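Local coordinates for cerato-platanin-like protein (Moniliophthora perniciosa, PDB 3SUK) that is a secreted fungal protein of the cerato-platanin family with a double-psi beta-barrel fold, whose precise molecular role is not established, at residues A15-T21 with S32-F38; V41-H46 with I78-A82. All blocks are in the same frame, centred on the assembly; numbering follows the deposited sequence.

Contact 1 (A15-T21 with S32-F38)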
# COMPACT_ATOMS: atom_id res chain seq x y z
N ALA A 15 7.50 11.11 1.15
CA ALA A 15 8.35 10.53 0.09
C ALA A 15 9.75 10.20 0.55
O ALA A 15 10.37 9.30 0.05
CB ALA A 15 8.45 11.48 -1.11
N SER A 16 10.25 10.97 1.50
CA SER A 16 11.62 10.84 1.91
C SER A 16 11.82 9.75 2.98
O SER A 16 12.90 9.48 3.39
CB SER A 16 12.16 12.19 2.41
OG SER A 16 11.55 12.53 3.60
N GLY A 17 10.75 9.11 3.40
CA GLY A 17 10.90 8.04 4.37
C GLY A 17 11.76 6.89 3.83
O GLY A 17 11.67 6.48 2.71
N SER A 18 12.61 6.37 4.69
CA SER A 18 13.49 5.27 4.34
C SER A 18 12.81 3.93 4.38
O SER A 18 12.10 3.63 5.28
CB SER A 18 14.72 5.26 5.28
OG SER A 18 15.53 4.14 5.01
N MET A 19 13.13 3.12 3.41
CA MET A 19 12.66 1.74 3.31
C MET A 19 13.18 0.89 4.48
O MET A 19 12.69 -0.12 4.76
CB MET A 19 13.01 1.17 1.95
CG MET A 19 12.26 -0.16 1.57
SD MET A 19 10.41 0.05 1.49
CE MET A 19 10.29 0.92 -0.09
N ASN A 20 14.24 1.38 5.14
CA ASN A 20 14.80 0.74 6.31
C ASN A 20 13.95 0.85 7.57
O ASN A 20 14.21 0.21 8.53
CB ASN A 20 16.24 1.21 6.55
CG ASN A 20 17.15 0.71 5.47
OD1 ASN A 20 17.05 -0.41 5.04
ND2 ASN A 20 17.99 1.57 5.01
N THR A 21 12.89 1.64 7.49
CA THR A 21 11.95 1.85 8.59
C THR A 21 10.74 0.90 8.56
O THR A 21 9.95 0.93 9.46
CB THR A 21 11.37 3.31 8.64
OG1 THR A 21 10.56 3.56 7.49
CG2 THR A 21 12.45 4.39 8.73
N SER A 32 14.83 -2.47 0.30
CA SER A 32 15.68 -1.29 0.51
C SER A 32 16.71 -1.09 -0.62
O SER A 32 17.08 -0.01 -0.91
CB SER A 32 16.42 -1.33 1.86
OG SER A 32 15.51 -1.05 2.89
N GLN A 33 17.26 -2.16 -1.17
CA GLN A 33 18.21 -1.96 -2.28
C GLN A 33 17.54 -1.46 -3.56
O GLN A 33 18.06 -0.64 -4.27
CB GLN A 33 19.07 -3.19 -2.53
CG GLN A 33 20.13 -3.40 -1.49
CD GLN A 33 20.95 -2.15 -1.22
OE1 GLN A 33 21.47 -1.55 -2.12
NE2 GLN A 33 21.02 -1.74 0.07
N ARG A 34 16.38 -2.01 -3.86
CA ARG A 34 15.62 -1.61 -5.01
C ARG A 34 15.08 -0.20 -4.89
O ARG A 34 15.17 0.58 -5.81
CB ARG A 34 14.47 -2.63 -5.25
CG ARG A 34 14.92 -4.08 -5.50
CD ARG A 34 13.76 -5.02 -5.69
NE ARG A 34 13.14 -4.72 -6.95
CZ ARG A 34 12.07 -5.32 -7.41
NH1 ARG A 34 11.46 -6.25 -6.71
NH2 ARG A 34 11.60 -4.97 -8.58
N PHE A 35 14.46 0.07 -3.75
CA PHE A 35 13.75 1.32 -3.50
C PHE A 35 14.14 1.88 -2.15
O PHE A 35 13.54 1.59 -1.15
CB PHE A 35 12.23 1.04 -3.53
CG PHE A 35 11.78 0.30 -4.78
CD1 PHE A 35 11.79 0.93 -6.02
CD2 PHE A 35 11.40 -1.01 -4.71
CE1 PHE A 35 11.44 0.25 -7.15
CE2 PHE A 35 11.05 -1.67 -5.85
CZ PHE A 35 11.08 -1.06 -7.04
N PRO A 36 15.18 2.69 -2.10
CA PRO A 36 15.70 3.18 -0.81
C PRO A 36 14.73 4.06 -0.00
O PRO A 36 14.78 4.12 1.19
CB PRO A 36 17.00 3.93 -1.18
CG PRO A 36 17.39 3.44 -2.47
CD PRO A 36 16.09 3.01 -3.21
N THR A 37 13.85 4.73 -0.71
CA THR A 37 12.87 5.60 -0.10
C THR A 37 11.43 5.30 -0.58
O THR A 37 11.23 4.79 -1.65
CB THR A 37 13.12 7.09 -0.44
OG1 THR A 37 13.00 7.28 -1.83
CG2 THR A 37 14.47 7.60 0.06
N PHE A 38 10.47 5.72 0.23
CA PHE A 38 9.07 5.51 -0.08
C PHE A 38 8.77 6.15 -1.44
O PHE A 38 8.14 5.56 -2.28
CB PHE A 38 8.16 6.14 0.98
CG PHE A 38 8.21 5.49 2.33
CD1 PHE A 38 8.81 4.26 2.52
CD2 PHE A 38 7.63 6.11 3.39
CE1 PHE A 38 8.82 3.71 3.76
CE2 PHE A 38 7.64 5.57 4.61
CZ PHE A 38 8.24 4.36 4.81
O HOH W 1 16.89 4.66 2.83
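The ring of Phe38 lies against the backbone of Gly17: the glycine CA sits over one face, 4.2 Å from the ring centroid, and the glycine carbonyl oxygen stands above that same face nearer the rim. The ring thus packs directly on the glycine backbone, which offers no side chain on that side. The glycine oxygen serves the phenylalanine twice, for it also takes the hydrogen bond from Phe38 N, in the carbonyl plane at 2.9 Å. From Ser18 O and Thr21 OG1 the ring receives oblique contacts; that hydroxyl, placed between its own backbone N and carbonyl carbon (chi1 65°), turns back to donate to Ser18 O. Replacing Phe38 by an alanine is likely to take away the face on which Gly17 CA rests and to open a gap beside Thr21 OG1. Ser18 and Thr37 form a single beta bridge within the long loop joining strand 4-8 to strand 47-50 of the double-psi barrel, and Met19 N closes it with an almost straight bond (176°) to Pro36 O. A water carried by Ser18 OG donates to the same oxygen. The hydroxyl of Ser18 also accepts from Asn20 N, making an ST turn that starts the short 3-10 segment. Met19, its chain bent at chi2 and chi3, runs beside Phe35, pointing the same way, with CE 4.0 Å from Phe35 CB; its side chain goes on to Ile83. Beyond Met19, Ser32 OG donates to Asn20 OD1 at 2.7 Å, coming from above the amide's carbonyl plane.

Contact 2 (V41-H46 with I78-A82)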
# COMPACT_ATOMS: atom_id res chain seq x y z
N VAL A 41 9.40 4.14 -4.78
CA VAL A 41 8.55 3.08 -5.23
C VAL A 41 7.76 3.63 -6.44
O VAL A 41 7.24 4.68 -6.37
CB VAL A 41 7.61 2.65 -4.10
CG1 VAL A 41 6.74 1.52 -4.60
CG2 VAL A 41 8.44 2.20 -2.85
N PRO A 42 7.67 2.88 -7.53
CA PRO A 42 7.15 3.47 -8.76
C PRO A 42 5.71 3.95 -8.70
O PRO A 42 5.32 4.77 -9.46
CB PRO A 42 7.33 2.34 -9.80
CG PRO A 42 8.44 1.55 -9.29
CD PRO A 42 8.27 1.56 -7.80
N THR A 43 4.92 3.40 -7.79
CA THR A 43 3.51 3.78 -7.68
C THR A 43 3.28 4.88 -6.63
O THR A 43 2.19 5.23 -6.37
CB THR A 43 2.69 2.53 -7.31
OG1 THR A 43 3.24 1.98 -6.12
CG2 THR A 43 2.80 1.45 -8.40
N PHE A 44 4.33 5.41 -6.04
CA PHE A 44 4.15 6.33 -4.92
C PHE A 44 3.25 7.47 -5.39
O PHE A 44 3.44 8.00 -6.45
CB PHE A 44 5.50 6.93 -4.48
CG PHE A 44 5.37 7.91 -3.33
CD1 PHE A 44 5.39 7.46 -2.04
CD2 PHE A 44 5.18 9.26 -3.55
CE1 PHE A 44 5.26 8.31 -0.99
CE2 PHE A 44 5.06 10.11 -2.49
CZ PHE A 44 5.10 9.62 -1.21
N PRO A 45 2.27 7.87 -4.59
CA PRO A 45 2.07 7.54 -3.17
C PRO A 45 1.16 6.34 -2.96
O PRO A 45 0.66 6.19 -1.89
CB PRO A 45 1.38 8.79 -2.65
CG PRO A 45 0.50 9.19 -3.77
CD PRO A 45 1.33 8.91 -5.03
N HIS A 46 0.98 5.52 -3.98
CA HIS A 46 0.18 4.31 -3.82
C HIS A 46 1.07 3.24 -3.19
O HIS A 46 1.54 2.35 -3.84
CB HIS A 46 -0.36 3.80 -5.16
CG HIS A 46 -1.23 4.77 -5.89
ND1 HIS A 46 -1.68 4.54 -7.16
CD2 HIS A 46 -1.72 5.96 -5.52
CE1 HIS A 46 -2.40 5.57 -7.55
NE2 HIS A 46 -2.45 6.45 -6.57
N ILE A 78 -7.00 1.79 -7.76
CA ILE A 78 -5.59 2.13 -7.85
C ILE A 78 -4.77 0.85 -7.75
O ILE A 78 -5.22 -0.13 -7.24
CB ILE A 78 -5.12 3.12 -6.74
CG1 ILE A 78 -5.31 2.48 -5.35
CG2 ILE A 78 -5.85 4.43 -6.85
CD1 ILE A 78 -4.69 3.29 -4.20
N ASN A 79 -3.56 0.94 -8.27
CA ASN A 79 -2.56 -0.06 -8.08
C ASN A 79 -1.54 0.39 -7.02
O ASN A 79 -1.09 1.49 -7.01
CB ASN A 79 -1.84 -0.36 -9.39
CG ASN A 79 -2.79 -0.86 -10.49
OD1 ASN A 79 -3.75 -1.49 -10.25
ND2 ASN A 79 -2.49 -0.48 -11.68
N LEU A 80 -1.27 -0.50 -6.09
CA LEU A 80 -0.57 -0.17 -4.87
C LEU A 80 0.47 -1.22 -4.52
O LEU A 80 0.22 -2.37 -4.64
CB LEU A 80 -1.59 -0.02 -3.73
CG LEU A 80 -0.96 0.37 -2.38
CD1 LEU A 80 -1.78 1.47 -1.69
CD2 LEU A 80 -0.90 -0.86 -1.43
N VAL A 81 1.62 -0.79 -4.03
CA VAL A 81 2.68 -1.71 -3.60
C VAL A 81 2.69 -1.83 -2.10
O VAL A 81 2.75 -0.87 -1.42
CB VAL A 81 4.10 -1.26 -4.10
CG1 VAL A 81 5.21 -2.20 -3.57
CG2 VAL A 81 4.12 -1.22 -5.66
N ALA A 82 2.70 -3.05 -1.64
CA ALA A 82 2.82 -3.33 -0.22
C ALA A 82 4.27 -3.48 0.20
O ALA A 82 4.98 -4.21 -0.37
CB ALA A 82 1.98 -4.57 0.13
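His46 and Ile78 cross with the imidazole laid over the aliphatic branch point: Ile78 CB stands 4.0 Å from the ring centroid, 25° off the ring normal, and its CG2 reaches over the same ring to His46 CE1 at 3.7 Å. CG of the histidine lies opposite its carbonyl carbon (chi1 -59°), which carries the ring along the 78-82 part of strand 74-83 and brings one edge to Asn79 O. There ND1 makes a weak, bent hydrogen bond (129°). The stronger polar partner of the imidazole is Glu99 of helix 94-101, bound at NE2, so the ring is held mainly at that nitrogen, with the weak bond at ND1 beside it, while Ile78 covers a face; the nearby carboxylate may polarise it.

The backbone oxygen of His46 is gripped from opposite faces of its carbonyl plane. Val81 N donates to His46 O from one face at 3.1 Å, and the hydroxyl of Thr43, from the same segment as the histidine, donates to it from the other. Leu80 CA adds a CA-H...O contact to this oxygen, and Leu80 CG comes within 3.5 Å of His46 O. Thr43 meets Val81 at about a right angle, with Thr43 OG1 3.4 Å from Val81 CG2, while Val41 CG1 packs against Val81 CB at 3.9 Å. Val41 extends on to Ile47.

A type I turn from Val41 to Phe44, followed by the cis peptide before Pro45, folds the chain so that Val41, Thr43 and His46 all face the strand. His46 leads directly into strand 47-50, and Val81 is also backbone-bonded to Gly48: the bond to His46 O thus begins the parallel pairing of strands 47-50 and 74-83 in the double-psi beta-barrel of the cerato-platanin family.

Both contacts draw on the long connection between strands 4-8 and 47-50, yet they stand at different depths. Contact 1 folds that connection onto itself at the surface, its centre about 14 Å from that of the chain, and relies on backbone bonds, a water and side-chain hydroxyls around two buried side chains. Contact 2, its centre about 6 Å from that of the chain, attaches the end of the same connection to a barrel strand through an aliphatic-imidazole overlap, valine packing and one doubly held carbonyl oxygen. Their centres are about 13 Å apart, but the apolar sides join: Met19 CE touches Val41 CG2, and the Phe35 ring touches Pro42, carrying packing from the surface loop toward the barrel.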